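Long-range contacts in CalS13 (Micromonospora echinospora, PDB 4ZAS), which probably transfers an amino group to a dTDP-linked keto sugar, using pyridoxal 5'-phosphate as cofactor, as a member of the DegT/DnrJ/EryC1 aminotransferase family: residues R75-N80 with D238-L243; G85-L90 with Y269-N274; A93-A98 with A265-R270; V213-T218 with G230-P235. All coordinates share one frame; numbering follows the deposited sequence.

Contact 1: residues R75-N80 with D238-L243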
loop_
_atom_site.group_PDB
_atom_site.type_symbol
_atom_site.label_atom_id
_atom_site.label_comp_id
_atom_site.label_asym_id
_atom_site.label_seq_id
_atom_site.Cartn_x
_atom_site.Cartn_y
_atom_site.Cartn_z
ATOM N N ARG A 75 -19.614 9.403 0.975
ATOM C CA ARG A 75 -18.694 8.693 1.871
ATOM C C ARG A 75 -17.593 7.958 1.130
ATOM O O ARG A 75 -17.509 6.727 1.165
ATOM C CB ARG A 75 -19.475 7.709 2.745
ATOM C CG ARG A 75 -20.504 8.389 3.628
ATOM C CD ARG A 75 -21.627 7.447 3.892
ATOM N NE ARG A 75 -22.757 8.137 4.487
ATOM C CZ ARG A 75 -23.952 8.122 3.918
ATOM N NH1 ARG A 75 -24.088 7.485 2.758
ATOM N NH2 ARG A 75 -24.981 8.760 4.459
ATOM N N VAL A 76 -16.719 8.722 0.494
ATOM C CA VAL A 76 -15.657 8.156 -0.314
ATOM C C VAL A 76 -14.312 8.303 0.391
ATOM O O VAL A 76 -13.911 9.403 0.777
ATOM C CB VAL A 76 -15.613 8.822 -1.699
ATOM C CG1 VAL A 76 -14.469 8.226 -2.542
ATOM C CG2 VAL A 76 -16.940 8.641 -2.407
ATOM N N VAL A 77 -13.629 7.186 0.579
ATOM C CA VAL A 77 -12.310 7.193 1.168
ATOM C C VAL A 77 -11.292 6.702 0.152
ATOM O O VAL A 77 -11.241 5.505 -0.133
ATOM C CB VAL A 77 -12.278 6.322 2.445
ATOM C CG1 VAL A 77 -10.873 6.288 3.045
ATOM C CG2 VAL A 77 -13.290 6.834 3.455
ATOM N N SER A 78 -10.471 7.597 -0.392
ATOM C CA SER A 78 -9.441 7.181 -1.351
ATOM C C SER A 78 -8.361 6.324 -0.650
ATOM O O SER A 78 -8.156 6.427 0.580
ATOM C CB SER A 78 -8.803 8.401 -2.031
ATOM O OG SER A 78 -8.108 9.232 -1.091
ATOM N N VAL A 79 -7.727 5.431 -1.417
ATOM C CA VAL A 79 -6.660 4.559 -0.904
ATOM C C VAL A 79 -5.623 4.377 -2.012
ATOM O O VAL A 79 -5.881 4.744 -3.150
ATOM C CB VAL A 79 -7.193 3.193 -0.422
ATOM C CG1 VAL A 79 -7.844 3.273 0.978
ATOM C CG2 VAL A 79 -8.140 2.594 -1.472
ATOM N N ASN A 80 -4.462 3.801 -1.691
ATOM C CA ASN A 80 -3.353 3.800 -2.648
ATOM C C ASN A 80 -3.440 2.649 -3.673
ATOM O O ASN A 80 -2.583 2.549 -4.547
ATOM C CB ASN A 80 -1.967 3.825 -1.931
ATOM C CG ASN A 80 -1.735 2.653 -0.978
ATOM O OD1 ASN A 80 -2.557 1.747 -0.838
ATOM N ND2 ASN A 80 -0.569 2.660 -0.335
ATOM N N ASP A 238 -20.844 5.818 10.328
ATOM C CA ASP A 238 -19.969 5.116 11.273
ATOM C C ASP A 238 -18.850 4.412 10.530
ATOM O O ASP A 238 -17.679 4.521 10.893
ATOM C CB ASP A 238 -20.724 4.080 12.107
ATOM C CG ASP A 238 -21.584 4.708 13.169
ATOM O OD1 ASP A 238 -21.460 5.934 13.385
ATOM O OD2 ASP A 238 -22.374 3.967 13.802
ATOM N N LEU A 239 -19.221 3.689 9.480
ATOM C CA LEU A 239 -18.236 2.962 8.721
ATOM C C LEU A 239 -17.282 3.935 8.007
ATOM O O LEU A 239 -16.077 3.687 7.943
ATOM C CB LEU A 239 -18.920 2.023 7.726
ATOM C CG LEU A 239 -19.730 0.876 8.334
ATOM C CD1 LEU A 239 -20.291 -0.002 7.245
ATOM C CD2 LEU A 239 -18.865 0.061 9.256
ATOM N N TYR A 240 -17.812 5.056 7.525
ATOM C CA TYR A 240 -16.993 6.065 6.869
ATOM C C TYR A 240 -15.945 6.645 7.828
ATOM O O TYR A 240 -14.773 6.752 7.477
ATOM C CB TYR A 240 -17.854 7.197 6.318
ATOM C CG TYR A 240 -17.030 8.341 5.777
ATOM C CD1 TYR A 240 -16.480 8.279 4.502
ATOM C CD2 TYR A 240 -16.779 9.479 6.547
ATOM C CE1 TYR A 240 -15.725 9.322 3.997
ATOM C CE2 TYR A 240 -16.019 10.523 6.048
ATOM C CZ TYR A 240 -15.496 10.437 4.770
ATOM O OH TYR A 240 -14.745 11.468 4.259
ATOM N N ASP A 241 -16.372 7.036 9.026
ATOM C CA ASP A 241 -15.443 7.562 10.022
ATOM C C ASP A 241 -14.380 6.515 10.335
ATOM O O ASP A 241 -13.183 6.810 10.314
ATOM C CB ASP A 241 -16.169 7.975 11.302
ATOM C CG ASP A 241 -17.047 9.209 11.111
ATOM O OD1 ASP A 241 -16.826 9.948 10.128
ATOM O OD2 ASP A 241 -17.954 9.441 11.945
ATOM N N ARG A 242 -14.817 5.283 10.578
ATOM C CA ARG A 242 -13.902 4.223 10.974
ATOM C C ARG A 242 -12.829 3.898 9.934
ATOM O O ARG A 242 -11.679 3.642 10.280
ATOM C CB ARG A 242 -14.669 2.947 11.315
ATOM C CG ARG A 242 -13.768 1.935 12.000
ATOM C CD ARG A 242 -14.517 0.739 12.541
ATOM N NE ARG A 242 -15.762 1.088 13.221
ATOM C CZ ARG A 242 -15.864 1.321 14.525
ATOM N NH1 ARG A 242 -14.797 1.238 15.309
ATOM N NH2 ARG A 242 -17.044 1.628 15.046
ATOM N N LEU A 243 -13.202 3.895 8.663
ATOM C CA LEU A 243 -12.260 3.522 7.626
ATOM C C LEU A 243 -11.283 4.635 7.357
ATOM O O LEU A 243 -10.131 4.380 7.015
ATOM C CB LEU A 243 -12.992 3.129 6.348
ATOM C CG LEU A 243 -12.814 1.639 6.094
ATOM C CD1 LEU A 243 -13.246 0.921 7.324
ATOM C CD2 LEU A 243 -13.595 1.144 4.888
#

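Contact 2: residues G85-L90 with Y269-N274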
loop_
_atom_site.group_PDB
_atom_site.type_symbol
_atom_site.label_atom_id
_atom_site.label_comp_id
_atom_site.label_asym_id
_atom_site.label_seq_id
_atom_site.Cartn_x
_atom_site.Cartn_y
_atom_site.Cartn_z
ATOM N N GLY A 85 -7.979 -1.124 -0.565
ATOM C CA GLY A 85 -9.366 -0.836 -0.243
ATOM C C GLY A 85 -10.042 -2.077 0.351
ATOM O O GLY A 85 -10.761 -2.000 1.353
ATOM N N LEU A 86 -9.779 -3.238 -0.249
ATOM C CA LEU A 86 -10.360 -4.479 0.245
ATOM C C LEU A 86 -9.750 -4.859 1.583
ATOM O O LEU A 86 -10.461 -5.320 2.484
ATOM C CB LEU A 86 -10.183 -5.626 -0.764
ATOM C CG LEU A 86 -11.072 -5.520 -2.007
ATOM C CD1 LEU A 86 -10.477 -6.283 -3.178
ATOM C CD2 LEU A 86 -12.476 -6.001 -1.717
ATOM N N HIS A 87 -8.434 -4.701 1.703
ATOM C CA HIS A 87 -7.736 -5.012 2.955
ATOM C C HIS A 87 -8.371 -4.213 4.105
ATOM O O HIS A 87 -8.768 -4.779 5.119
ATOM C CB HIS A 87 -6.239 -4.724 2.794
ATOM C CG HIS A 87 -5.362 -5.317 3.859
ATOM N ND1 HIS A 87 -5.626 -5.202 5.208
ATOM C CD2 HIS A 87 -4.206 -6.019 3.764
ATOM C CE1 HIS A 87 -4.675 -5.809 5.895
ATOM N NE2 HIS A 87 -3.800 -6.309 5.042
ATOM N N LEU A 88 -8.518 -2.910 3.891
ATOM C CA LEU A 88 -9.139 -1.994 4.833
ATOM C C LEU A 88 -10.622 -2.343 5.132
ATOM O O LEU A 88 -11.060 -2.346 6.293
ATOM C CB LEU A 88 -9.040 -0.572 4.279
ATOM C CG LEU A 88 -9.500 0.598 5.155
ATOM C CD1 LEU A 88 -8.656 0.685 6.389
ATOM C CD2 LEU A 88 -9.501 1.934 4.384
ATOM N N ALA A 89 -11.398 -2.635 4.092
ATOM C CA ALA A 89 -12.806 -2.931 4.300
ATOM C C ALA A 89 -12.993 -4.199 5.126
ATOM O O ALA A 89 -13.770 -4.226 6.074
ATOM C CB ALA A 89 -13.512 -3.052 2.966
ATOM N N LEU A 90 -12.246 -5.239 4.792
ATOM C CA LEU A 90 -12.382 -6.505 5.490
ATOM C C LEU A 90 -11.948 -6.437 6.960
ATOM O O LEU A 90 -12.410 -7.239 7.793
ATOM C CB LEU A 90 -11.584 -7.570 4.743
ATOM C CG LEU A 90 -12.309 -7.921 3.445
ATOM C CD1 LEU A 90 -11.438 -8.768 2.564
ATOM C CD2 LEU A 90 -13.619 -8.638 3.757
ATOM N N TYR A 269 -3.509 1.275 9.170
ATOM C CA TYR A 269 -2.620 0.936 8.080
ATOM C C TYR A 269 -2.120 2.232 7.487
ATOM O O TYR A 269 -2.395 3.314 8.013
ATOM C CB TYR A 269 -3.344 0.081 7.030
ATOM C CG TYR A 269 -4.133 -1.089 7.615
ATOM C CD1 TYR A 269 -5.398 -0.900 8.176
ATOM C CD2 TYR A 269 -3.589 -2.378 7.647
ATOM C CE1 TYR A 269 -6.093 -1.955 8.730
ATOM C CE2 TYR A 269 -4.293 -3.441 8.200
ATOM C CZ TYR A 269 -5.538 -3.217 8.737
ATOM O OH TYR A 269 -6.235 -4.260 9.293
ATOM N N ARG A 270 -1.392 2.127 6.385
ATOM C CA ARG A 270 -0.841 3.299 5.725
ATOM C C ARG A 270 -1.221 3.173 4.252
ATOM O O ARG A 270 -0.446 2.691 3.420
ATOM C CB ARG A 270 0.671 3.372 5.985
ATOM C CG ARG A 270 1.546 4.198 5.063
ATOM C CD ARG A 270 1.159 5.641 4.956
ATOM N NE ARG A 270 2.351 6.438 4.663
ATOM C CZ ARG A 270 2.592 7.076 3.526
ATOM N NH1 ARG A 270 1.724 7.031 2.527
ATOM N NH2 ARG A 270 3.714 7.764 3.396
ATOM N N PHE A 271 -2.450 3.599 3.969
ATOM C CA PHE A 271 -3.141 3.314 2.723
ATOM C C PHE A 271 -3.553 4.576 1.969
ATOM O O PHE A 271 -4.241 4.489 0.968
ATOM C CB PHE A 271 -4.408 2.490 2.999
ATOM C CG PHE A 271 -4.158 1.026 3.298
ATOM C CD1 PHE A 271 -2.949 0.426 2.989
ATOM C CD2 PHE A 271 -5.160 0.246 3.875
ATOM C CE1 PHE A 271 -2.736 -0.932 3.265
ATOM C CE2 PHE A 271 -4.946 -1.099 4.153
ATOM C CZ PHE A 271 -3.727 -1.688 3.853
ATOM N N ILE A 272 -3.100 5.741 2.410
ATOM C CA ILE A 272 -3.553 6.986 1.802
ATOM C C ILE A 272 -3.126 7.102 0.333
ATOM O O ILE A 272 -2.097 6.566 -0.073
ATOM C CB ILE A 272 -3.061 8.188 2.626
ATOM C CG1 ILE A 272 -1.542 8.166 2.766
ATOM C CG2 ILE A 272 -3.674 8.151 4.010
ATOM C CD1 ILE A 272 -0.953 9.511 3.105
ATOM N N LEU A 273 -3.950 7.794 -0.453
ATOM C CA LEU A 273 -3.642 8.146 -1.840
ATOM C C LEU A 273 -2.972 9.499 -1.828
ATOM O O LEU A 273 -3.439 10.395 -1.134
ATOM C CB LEU A 273 -4.926 8.202 -2.678
ATOM C CG LEU A 273 -4.811 8.608 -4.149
ATOM C CD1 LEU A 273 -4.355 7.425 -4.972
ATOM C CD2 LEU A 273 -6.123 9.171 -4.706
ATOM N N ASN A 274 -1.929 9.700 -2.625
ATOM C CA ASN A 274 -1.224 10.971 -2.511
ATOM C C ASN A 274 -1.726 12.010 -3.500
ATOM O O ASN A 274 -2.573 11.717 -4.354
ATOM C CB ASN A 274 0.295 10.776 -2.647
ATOM C CG ASN A 274 0.748 10.326 -4.034
ATOM O OD1 ASN A 274 0.032 10.432 -5.050
ATOM N ND2 ASN A 274 1.996 9.842 -4.080
#

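Contact 3: residues A93-A98 with A265-R270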
loop_
_atom_site.group_PDB
_atom_site.type_symbol
_atom_site.label_atom_id
_atom_site.label_comp_id
_atom_site.label_asym_id
_atom_site.label_seq_id
_atom_site.Cartn_x
_atom_site.Cartn_y
_atom_site.Cartn_z
ATOM N N ALA A 93 -14.607 -6.502 9.446
ATOM C CA ALA A 93 -15.118 -7.821 9.785
ATOM C C ALA A 93 -14.248 -8.465 10.852
ATOM O O ALA A 93 -14.740 -8.980 11.856
ATOM C CB ALA A 93 -15.176 -8.685 8.552
ATOM N N ALA A 94 -12.940 -8.412 10.626
ATOM C CA ALA A 94 -11.959 -8.992 11.533
ATOM C C ALA A 94 -11.881 -8.248 12.869
ATOM O O ALA A 94 -11.779 -8.870 13.922
ATOM C CB ALA A 94 -10.608 -9.008 10.865
ATOM N N ARG A 95 -11.900 -6.919 12.808
ATOM C CA ARG A 95 -11.825 -6.053 13.990
ATOM C C ARG A 95 -12.958 -5.041 13.956
ATOM O O ARG A 95 -12.805 -3.958 13.400
ATOM C CB ARG A 95 -10.486 -5.300 14.078
ATOM C CG ARG A 95 -9.238 -6.150 14.296
ATOM C CD ARG A 95 -7.970 -5.516 13.663
ATOM N NE ARG A 95 -7.763 -4.127 14.041
ATOM C CZ ARG A 95 -7.361 -3.180 13.204
ATOM N NH1 ARG A 95 -7.103 -3.465 11.934
ATOM N NH2 ARG A 95 -7.208 -1.945 13.642
ATOM N N PRO A 96 -14.102 -5.390 14.551
ATOM C CA PRO A 96 -15.343 -4.600 14.452
ATOM C C PRO A 96 -15.350 -3.101 14.884
ATOM O O PRO A 96 -15.957 -2.341 14.133
ATOM C CB PRO A 96 -16.311 -5.400 15.326
ATOM C CG PRO A 96 -15.822 -6.802 15.211
ATOM C CD PRO A 96 -14.326 -6.685 15.215
ATOM N N GLY A 97 -14.754 -2.640 15.987
ATOM C CA GLY A 97 -13.927 -3.374 16.924
ATOM C C GLY A 97 -12.958 -2.378 17.551
ATOM O O GLY A 97 -12.645 -1.349 16.952
ATOM N N ALA A 98 -12.506 -2.661 18.769
ATOM C CA ALA A 98 -11.521 -1.814 19.434
ATOM C C ALA A 98 -10.672 -2.629 20.407
ATOM O O ALA A 98 -10.637 -3.858 20.334
ATOM C CB ALA A 98 -12.204 -0.667 20.155
ATOM N N ALA A 265 -6.639 4.349 19.374
ATOM C CA ALA A 265 -7.487 3.326 19.985
ATOM C C ALA A 265 -7.638 2.101 19.088
ATOM O O ALA A 265 -7.819 0.982 19.568
ATOM C CB ALA A 265 -8.831 3.901 20.314
ATOM N N GLU A 266 -7.602 2.326 17.778
ATOM C CA GLU A 266 -7.690 1.243 16.804
ATOM C C GLU A 266 -6.537 1.362 15.848
ATOM O O GLU A 266 -6.527 2.268 15.006
ATOM C CB GLU A 266 -8.994 1.292 16.019
ATOM C CG GLU A 266 -10.218 1.161 16.855
ATOM C CD GLU A 266 -11.460 1.467 16.071
ATOM O OE1 GLU A 266 -11.355 1.622 14.836
ATOM O OE2 GLU A 266 -12.538 1.559 16.695
ATOM N N TRP A 267 -5.590 0.430 15.942
ATOM C CA TRP A 267 -4.391 0.521 15.124
ATOM C C TRP A 267 -4.819 0.456 13.645
ATOM O O TRP A 267 -5.861 -0.090 13.317
ATOM C CB TRP A 267 -3.367 -0.574 15.481
ATOM C CG TRP A 267 -3.817 -2.006 15.179
ATOM C CD1 TRP A 267 -4.333 -2.910 16.058
ATOM C CD2 TRP A 267 -3.762 -2.674 13.909
ATOM N NE1 TRP A 267 -4.610 -4.089 15.421
ATOM C CE2 TRP A 267 -4.262 -3.974 14.103
ATOM C CE3 TRP A 267 -3.341 -2.293 12.629
ATOM C CZ2 TRP A 267 -4.359 -4.897 13.066
ATOM C CZ3 TRP A 267 -3.432 -3.213 11.606
ATOM C CH2 TRP A 267 -3.942 -4.502 11.829
ATOM N N GLY A 268 -4.035 1.068 12.765
ATOM C CA GLY A 268 -4.427 1.167 11.381
ATOM C C GLY A 268 -3.313 0.847 10.413
ATOM O O GLY A 268 -2.303 0.236 10.777
ATOM N N TYR A 269 -3.509 1.275 9.170
ATOM C CA TYR A 269 -2.620 0.936 8.080
ATOM C C TYR A 269 -2.120 2.232 7.487
ATOM O O TYR A 269 -2.395 3.314 8.013
ATOM C CB TYR A 269 -3.344 0.081 7.030
ATOM C CG TYR A 269 -4.133 -1.089 7.615
ATOM C CD1 TYR A 269 -5.398 -0.900 8.176
ATOM C CD2 TYR A 269 -3.589 -2.378 7.647
ATOM C CE1 TYR A 269 -6.093 -1.955 8.730
ATOM C CE2 TYR A 269 -4.293 -3.441 8.200
ATOM C CZ TYR A 269 -5.538 -3.217 8.737
ATOM O OH TYR A 269 -6.235 -4.260 9.293
ATOM N N ARG A 270 -1.392 2.127 6.385
ATOM C CA ARG A 270 -0.841 3.299 5.725
ATOM C C ARG A 270 -1.221 3.173 4.252
ATOM O O ARG A 270 -0.446 2.691 3.420
ATOM C CB ARG A 270 0.671 3.372 5.985
ATOM C CG ARG A 270 1.546 4.198 5.063
ATOM C CD ARG A 270 1.159 5.641 4.956
ATOM N NE ARG A 270 2.351 6.438 4.663
ATOM C CZ ARG A 270 2.592 7.076 3.526
ATOM N NH1 ARG A 270 1.724 7.031 2.527
ATOM N NH2 ARG A 270 3.714 7.764 3.396
#

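Contact 4: residues V213-T218 with G230-P235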
loop_
_atom_site.group_PDB
_atom_site.type_symbol
_atom_site.label_atom_id
_atom_site.label_comp_id
_atom_site.label_asym_id
_atom_site.label_seq_id
_atom_site.Cartn_x
_atom_site.Cartn_y
_atom_site.Cartn_z
ATOM N N VAL A 213 -20.641 -2.045 1.517
ATOM C CA VAL A 213 -19.320 -1.452 1.377
ATOM C C VAL A 213 -18.777 -1.782 0.005
ATOM O O VAL A 213 -18.635 -2.956 -0.311
ATOM C CB VAL A 213 -18.372 -1.961 2.472
ATOM C CG1 VAL A 213 -16.935 -1.400 2.277
ATOM C CG2 VAL A 213 -18.926 -1.583 3.822
ATOM N N CYS A 214 -18.430 -0.768 -0.789
ATOM C CA CYS A 214 -17.925 -0.981 -2.164
ATOM C C CYS A 214 -16.484 -0.499 -2.350
ATOM O O CYS A 214 -16.150 0.632 -1.980
ATOM C CB CYS A 214 -18.804 -0.247 -3.173
ATOM S SG CYS A 214 -20.516 -0.715 -3.132
ATOM N N VAL A 215 -15.642 -1.343 -2.943
ATOM C CA VAL A 215 -14.247 -0.991 -3.210
ATOM C C VAL A 215 -13.993 -0.883 -4.702
ATOM O O VAL A 215 -14.269 -1.818 -5.439
ATOM C CB VAL A 215 -13.282 -2.010 -2.592
ATOM C CG1 VAL A 215 -11.848 -1.604 -2.878
ATOM C CG2 VAL A 215 -13.540 -2.154 -1.092
ATOM N N TYR A 216 -13.442 0.250 -5.130
ATOM C CA TYR A 216 -13.114 0.518 -6.532
ATOM C C TYR A 216 -11.615 0.549 -6.732
ATOM O O TYR A 216 -10.880 0.864 -5.800
ATOM C CB TYR A 216 -13.705 1.860 -6.982
ATOM C CG TYR A 216 -15.189 1.883 -7.352
ATOM C CD1 TYR A 216 -16.186 1.988 -6.385
ATOM C CD2 TYR A 216 -15.581 1.875 -8.681
ATOM C CE1 TYR A 216 -17.531 2.046 -6.742
ATOM C CE2 TYR A 216 -16.901 1.931 -9.046
ATOM C CZ TYR A 216 -17.880 2.018 -8.083
ATOM O OH TYR A 216 -19.203 2.076 -8.495
ATOM N N SER A 217 -11.155 0.235 -7.938
ATOM C CA SER A 217 -9.750 0.430 -8.271
ATOM C C SER A 217 -9.585 1.523 -9.308
ATOM O O SER A 217 -10.384 1.632 -10.240
ATOM C CB SER A 217 -9.127 -0.866 -8.800
ATOM O OG SER A 217 -7.835 -0.646 -9.352
ATOM N N THR A 218 -8.530 2.321 -9.162
ATOM C CA THR A 218 -8.166 3.272 -10.201
ATOM C C THR A 218 -6.733 3.009 -10.650
ATOM O O THR A 218 -5.994 3.948 -10.991
ATOM C CB THR A 218 -8.316 4.734 -9.745
ATOM O OG1 THR A 218 -7.640 4.922 -8.500
ATOM C CG2 THR A 218 -9.772 5.086 -9.580
ATOM N N GLY A 230 -7.305 3.628 -5.528
ATOM C CA GLY A 230 -8.635 3.096 -5.409
ATOM C C GLY A 230 -9.408 3.963 -4.455
ATOM O O GLY A 230 -8.928 5.001 -4.006
ATOM N N PHE A 231 -10.622 3.539 -4.150
ATOM C CA PHE A 231 -11.369 4.171 -3.083
ATOM C C PHE A 231 -12.422 3.212 -2.577
ATOM O O PHE A 231 -12.774 2.243 -3.254
ATOM C CB PHE A 231 -11.993 5.484 -3.537
ATOM C CG PHE A 231 -12.851 5.370 -4.768
ATOM C CD1 PHE A 231 -12.307 5.516 -6.020
ATOM C CD2 PHE A 231 -14.204 5.127 -4.664
ATOM C CE1 PHE A 231 -13.109 5.437 -7.150
ATOM C CE2 PHE A 231 -14.999 5.036 -5.788
ATOM C CZ PHE A 231 -14.451 5.193 -7.032
ATOM N N VAL A 232 -12.862 3.457 -1.351
ATOM C CA VAL A 232 -13.905 2.677 -0.705
ATOM C C VAL A 232 -15.141 3.556 -0.527
ATOM O O VAL A 232 -15.015 4.720 -0.122
ATOM C CB VAL A 232 -13.421 2.126 0.638
ATOM C CG1 VAL A 232 -14.485 1.268 1.268
ATOM C CG2 VAL A 232 -12.118 1.367 0.464
ATOM N N VAL A 233 -16.321 3.007 -0.835
ATOM C CA VAL A 233 -17.594 3.729 -0.649
ATOM C C VAL A 233 -18.385 3.082 0.496
ATOM O O VAL A 233 -18.605 1.877 0.524
ATOM C CB VAL A 233 -18.422 3.759 -1.961
ATOM C CG1 VAL A 233 -19.636 4.670 -1.818
ATOM C CG2 VAL A 233 -17.556 4.214 -3.136
ATOM N N LEU A 234 -18.806 3.889 1.452
ATOM C CA LEU A 234 -19.454 3.348 2.634
ATOM C C LEU A 234 -20.934 3.688 2.655
ATOM O O LEU A 234 -21.335 4.761 2.207
ATOM C CB LEU A 234 -18.767 3.877 3.905
ATOM C CG LEU A 234 -17.358 3.374 4.263
ATOM C CD1 LEU A 234 -17.178 1.865 4.089
ATOM C CD2 LEU A 234 -16.322 4.095 3.439
ATOM N N PRO A 235 -21.750 2.777 3.192
ATOM C CA PRO A 235 -23.202 2.982 3.278
ATOM C C PRO A 235 -23.646 3.855 4.428
ATOM O O PRO A 235 -24.790 4.295 4.384
ATOM C CB PRO A 235 -23.752 1.566 3.439
ATOM C CG PRO A 235 -22.667 0.821 4.078
ATOM C CD PRO A 235 -21.365 1.401 3.538
HETATM O O HOH W 1 -8.960 6.398 -6.441
#

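Contact 1: residues R75-N80 with D238-L243
Tyr240, Val77 and Arg75 carry this contact between the edge strand 76-79 and helix 237-247. The aromatic ring of Tyr240 lies along the backbone of Arg75 and Val76. Its CD1 comes 3.5 Å from Arg75 CA and just as near to Arg75 CB. Further along the ring, Tyr240 CE1 sits 3.7 Å from Val76 N. The same CE1 meets Val77 CG2 at 3.5 Å, and this methyl also reaches CD1. The approach is oblique, neither squarely over the ring face nor at its edge. Tyr240 has CG anti to the backbone N (chi1 173°), which swings the ring from the helix onto the strand. In Val77, CG2 lies beside the backbone N and faces the ring. Arg75 adds CB and CG to one end of the phenol, but its extended chain then leads away. Its guanidinium forms a salt bridge with Asp237 through NE. Replacing Tyr240 by an alanine would probably open a gap over Arg75 and leave Val77 CG2 without its aromatic neighbour. Leu243, one helical turn on, also points to the strand, and it also packs on Leu88 and Leu92 of helix 82-94 and on Val232. No hydrogen bond joins the two segments, and the contact is purely van der Waals. The strand and helix axes pass 9.0 Å apart at 25°, so the helix runs roughly along the strand. Helix 237-247 follows strand 230-233 and packs across it and the outermost strand 76-79. A mixed seven-stranded sheet flanked by helices is the hallmark of the large domain of fold type I pyridoxal phosphate enzymes.

Contact 2: residues G85-L90 with Y269-N274
His87, Tyr269 and Phe271 form an aromatic cluster between helix 82-94 and the loop that precedes helix 275-305. Phe271 turns its ring edge to the face of His87, a T-shaped pair with centroids 5.6 Å apart and planes at 66°. Phe271 CZ is the atom that leads, 4.0 Å from His87 CG and off the centre of the imidazole. Tyr269 meets the same imidazole obliquely. Its CE2 lies 3.3 Å from His87 CE1, the tightest touch of the contact. His87 has CG anti to the backbone N (chi1 -165°), and this carries the imidazole out from the helix to both rings. Leu88 touches both loop rings. Its CB packs at the edge of Phe271, 4.0 Å from CD2, while its CD1 touches Tyr269 CD1 at the same distance. Within the loop, Tyr269 CB rests over the centre of the Phe271 ring, and the two aromatic planes are almost parallel. The cluster lies at the dimer interface of this fold type I enzyme, where His87 also packs on His87 of the second subunit. Between the two loop aromatics, Arg270 sends NH2 to a hydrogen bond with the pyridoxal phosphate-lysine of the second subunit. If Tyr269 were a serine, the phenol ring would be missing, and His87 CE1 and Leu88 CD1 would probably face a gap, with the imidazole freer to turn. The loop ends at Asn274, the N-cap of helix 275-305, whose OD1 accepts a hydrogen bond from Gly277 N.

Contact 3: residues A93-A98 with A265-R270
Arg95 lays its guanidinium flat on the indole of Trp267, with the planes only 8° apart. The centres of the two groups are 3.5 Å from each other. This is a cation-pi stack, with Arg95 CZ over the six-membered ring. NH1 sits above the outer rim, 3.3 Å from Trp267 CZ2. The Arg95 chain is bent at chi3 (51°), which lays the guanidinium parallel to the ring. Trp267 O also lies beside NH2, but the modelled separation is too short for that bond to be trusted in detail. Tyr269 OH approaches the guanidinium at its edge, 2.9 Å from Arg95 NH1. Trp267 CZ3 rests over one face of Tyr269. Arg95 is where the chain leaves helix 82-94, so the stack joins the end of that helix to the long loop before helix 275-305. Trp267 also packs on Leu124 of the second subunit. Farther out, Glu266 OE2 comes 2.9 Å from Gly97 O, two acceptors that make no bond. Gly97 follows a cis peptide bond and precedes the poorly ordered Ala98. Glu266 OE2 is held instead by a salt bridge to NH1 of Arg242.

Contact 4: residues V213-T218 with G230-P235
Phe231 places CG between its backbone N and carbonyl carbon (chi1 54°), while Tyr216 holds CG beside its backbone N (chi1 -80°). These torsions bring the two rings together on the same face of the sheet. Their planes are near parallel, at 14°, but slid apart so that they barely overlap. Tyr216 CB takes the place over the ring, 3.6 Å from the centroid of Phe231, as a CH-pi contact. Tyr216 CD1 touches Phe231 CE2 at 3.3 Å. Tyr216 OH is hydrogen-bonded to Leu207 O, which helps hold the far end of that ring. Helix 58-71 packs on Phe231 from this face, through Tyr63, Val67 and Ile71. Strands 213-217 and 230-233 run antiparallel. Cys214 with Val233 and Tyr216 with Phe231 are the hydrogen-bonded pairs. Tyr216 N donates to Phe231 O at 2.8 Å in an almost straight bond. The return bond, from Phe231 N to Tyr216 O, is longer at 3.2 Å, and its donor sits above the carbonyl plane. On the opposite face, Val215 CG2 meets Val232 CG2 at 4.1 Å. Val213 CG1 touches both Val232 CG1 and Leu234 CD1, the latter at 3.7 Å. Thr218 OG1 is hydrogen-bonded with Thr226 OG1, and a water joins it to Gly230 O through a weak bond. Ser217 OG is hydrogen-bonded to Gly219 N and to OP2 of the pyridoxal phosphate-lysine at position 222. Backbone bonds and apolar side chains on both faces tie the two strands together, which probably helps hold Ser217 at the cofactor phosphate.

How the contacts relate
All four contacts belong to one domain built on the mixed seven-stranded sheet. Contact 4 joins the second and third strands, counted from 76-79. Contact 1 begins on that outermost strand, which is hydrogen-bonded to strand 230-233. Their centres are about 8 Å apart. Contacts 2 and 3 share helix 82-94 and the loop before helix 275-305, with centres about 12 Å apart, and both touch the second subunit. Contact 4 is farthest from contact 3, about 18 Å between centres. Along the chain, contact 4 is nested inside the loops closed by the other three. Contact 1 alternates with contacts 2 and 3. The series thus runs from the sheet to the dimer interface.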